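Local coordinates for amidohydrolase 3 domain-containing protein (Bacillus thuringiensis serovar konkukian, PDB 3GGM), which is of unknown function but, as part of a probable amidohydrolase, may help hydrolyse carbon-nitrogen bonds other than peptide bonds, at residues P4-Y9 with K50-K55. Sequence-based numbering, arbitrary orientation.
Sequences PDMILY and KKIDLK
K50 opens a parallel pairing with strand 6-9 by donating its backbone N to D5 O at 2.6 Å. Its side chain bends at chi2 (90°) and chi3 (69°) and folds back over that same carbonyl. CD and CE lie against D5 O, and K50 NZ ends 3.4 Å from D5 CB. D5 OD2 is instead hydrogen-bonded to D30 N. K50 O, pointing to the same strand, accepts from I7 N at 2.7 Å, so K50 brackets M6. K51 shares a face with I7, but its long chain leads away. I52 N donates to I7 O and I52 O accepts from Y9 N, so I52 bonds the two neighbours of L8, as in parallel sheet. I52 shares a face with M6 and L8, and I52 CD1 meets M6 CE tightly, at 3.4 Å. D53 CA lies over one face of the Y9 ring, offset toward the rim and 4.0 Å from its centroid, in a CH-pi contact. Y9 CG sits between its backbone N and carbonyl carbon (chi1 65°), which brings the ring across to strand 50-53, where Y9 OH reaches D53 CB. L54 N closes the ladder on Y9 O, and L54 CD2 packs 3.9 Å from L8 CD2. D53 OD1 accepts from K55 N in an Asx turn and also takes N10 ND2. This is probably part of the small beta domain that amidohydrolases carry beside their barrel. Strand 6-9 lies between strand 50-53 and the antiparallel strand 22-29, while H69 of a second subunit packs on L8, I52 and L54.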
loop_
_atom_site.group_PDB
_atom_site.type_symbol
_atom_site.label_atom_id
_atom_site.label_comp_id
_atom_site.label_asym_id
_atom_site.label_seq_id
_atom_site.Cartn_x
_atom_site.Cartn_y
_atom_site.Cartn_z
ATOM N N PRO A 4 -8.969 2.792 -25.722
ATOM C CA PRO A 4 -8.781 2.272 -24.363
ATOM C C PRO A 4 -10.064 1.695 -23.777
ATOM O O PRO A 4 -11.163 2.120 -24.135
ATOM C CB PRO A 4 -8.301 3.497 -23.589
ATOM C CG PRO A 4 -9.044 4.616 -24.262
ATOM C CD PRO A 4 -8.894 4.265 -25.737
ATOM N N ASP A 5 -9.929 0.731 -22.871
ATOM C CA ASP A 5 -11.103 0.139 -22.244
ATOM C C ASP A 5 -11.555 0.996 -21.073
ATOM O O ASP A 5 -12.742 1.060 -20.757
ATOM C CB ASP A 5 -10.802 -1.274 -21.737
ATOM C CG ASP A 5 -10.350 -2.205 -22.842
ATOM O OD1 ASP A 5 -10.868 -2.077 -23.975
ATOM O OD2 ASP A 5 -9.486 -3.067 -22.572
ATOM N N MET A 6 -10.599 1.671 -20.445
ATOM C CA MET A 6 -10.891 2.503 -19.287
ATOM C C MET A 6 -10.056 3.778 -19.289
ATOM O O MET A 6 -8.909 3.774 -19.723
ATOM C CB MET A 6 -10.603 1.697 -18.015
ATOM C CG MET A 6 -10.508 2.514 -16.740
ATOM S SD MET A 6 -12.088 3.170 -16.191
ATOM C CE MET A 6 -12.839 1.645 -15.533
ATOM N N ILE A 7 -10.648 4.863 -18.800
ATOM C CA ILE A 7 -9.961 6.144 -18.700
ATOM C C ILE A 7 -10.334 6.792 -17.373
ATOM O O ILE A 7 -11.496 7.115 -17.143
ATOM C CB ILE A 7 -10.361 7.113 -19.829
ATOM C CG1 ILE A 7 -9.849 6.591 -21.173
ATOM C CG2 ILE A 7 -9.803 8.504 -19.534
ATOM C CD1 ILE A 7 -10.146 7.507 -22.344
ATOM N N LEU A 8 -9.353 6.939 -16.488
ATOM C CA LEU A 8 -9.594 7.580 -15.207
ATOM C C LEU A 8 -9.021 8.977 -15.383
ATOM O O LEU A 8 -7.862 9.117 -15.773
ATOM C CB LEU A 8 -8.860 6.856 -14.079
ATOM C CG LEU A 8 -9.256 5.411 -13.754
ATOM C CD1 LEU A 8 -8.635 4.461 -14.767
ATOM C CD2 LEU A 8 -8.759 5.057 -12.364
ATOM N N TYR A 9 -9.827 10.003 -15.121
ATOM C CA TYR A 9 -9.351 11.381 -15.275
ATOM C C TYR A 9 -9.734 12.291 -14.112
ATOM O O TYR A 9 -10.449 11.887 -13.196
ATOM C CB TYR A 9 -9.881 11.984 -16.576
ATOM C CG TYR A 9 -11.386 12.137 -16.587
ATOM C CD1 TYR A 9 -12.222 11.029 -16.709
ATOM C CD2 TYR A 9 -11.972 13.391 -16.413
ATOM C CE1 TYR A 9 -13.620 11.167 -16.653
ATOM C CE2 TYR A 9 -13.356 13.541 -16.357
ATOM C CZ TYR A 9 -14.174 12.430 -16.475
ATOM O OH TYR A 9 -15.539 12.597 -16.404
ATOM N N LYS A 50 -14.728 2.743 -20.700
ATOM C CA LYS A 50 -15.268 3.098 -19.392
ATOM C C LYS A 50 -14.478 4.314 -18.921
ATOM O O LYS A 50 -13.253 4.345 -19.032
ATOM C CB LYS A 50 -15.084 1.965 -18.377
ATOM C CG LYS A 50 -15.939 0.733 -18.623
ATOM C CD LYS A 50 -15.241 -0.277 -19.526
ATOM C CE LYS A 50 -14.046 -0.919 -18.824
ATOM N NZ LYS A 50 -13.397 -1.963 -19.671
ATOM N N LYS A 51 -15.172 5.320 -18.410
ATOM C CA LYS A 51 -14.495 6.517 -17.936
ATOM C C LYS A 51 -14.855 6.787 -16.484
ATOM O O LYS A 51 -16.015 6.697 -16.092
ATOM C CB LYS A 51 -14.846 7.712 -18.826
ATOM C CG LYS A 51 -16.305 7.790 -19.215
ATOM C CD LYS A 51 -16.566 8.928 -20.197
ATOM C CE LYS A 51 -15.841 8.706 -21.514
ATOM N NZ LYS A 51 -16.174 9.758 -22.518
ATOM N N ILE A 52 -13.844 7.098 -15.684
ATOM C CA ILE A 52 -14.056 7.361 -14.272
ATOM C C ILE A 52 -13.516 8.720 -13.860
ATOM O O ILE A 52 -12.312 8.969 -13.918
ATOM C CB ILE A 52 -13.364 6.300 -13.390
ATOM C CG1 ILE A 52 -13.908 4.907 -13.714
ATOM C CG2 ILE A 52 -13.575 6.634 -11.924
ATOM C CD1 ILE A 52 -13.275 3.804 -12.890
ATOM N N ASP A 53 -14.421 9.587 -13.432
ATOM C CA ASP A 53 -14.054 10.916 -12.971
ATOM C C ASP A 53 -13.575 10.733 -11.532
ATOM O O ASP A 53 -14.383 10.505 -10.628
ATOM C CB ASP A 53 -15.278 11.839 -13.013
ATOM C CG ASP A 53 -14.970 13.235 -12.508
ATOM O OD1 ASP A 53 -13.902 13.423 -11.893
ATOM O OD2 ASP A 53 -15.802 14.143 -12.727
ATOM N N LEU A 54 -12.263 10.826 -11.331
ATOM C CA LEU A 54 -11.653 10.654 -10.018
ATOM C C LEU A 54 -12.005 11.752 -8.999
ATOM O O LEU A 54 -11.671 11.637 -7.817
ATOM C CB LEU A 54 -10.126 10.571 -10.166
ATOM C CG LEU A 54 -9.618 9.347 -10.938
ATOM C CD1 LEU A 54 -8.139 9.510 -11.265
ATOM C CD2 LEU A 54 -9.868 8.077 -10.109
ATOM N N LYS A 55 -12.651 12.818 -9.464
ATOM C CA LYS A 55 -13.039 13.922 -8.582
ATOM C C LYS A 55 -11.897 14.365 -7.666
ATOM O O LYS A 55 -12.090 14.576 -6.469
ATOM C CB LYS A 55 -14.260 13.516 -7.753
ATOM C CG LYS A 55 -15.485 13.239 -8.613
ATOM C CD LYS A 55 -16.745 13.054 -7.773
ATOM C CE LYS A 55 -17.970 12.970 -8.661
ATOM N NZ LYS A 55 -19.201 12.655 -7.873
#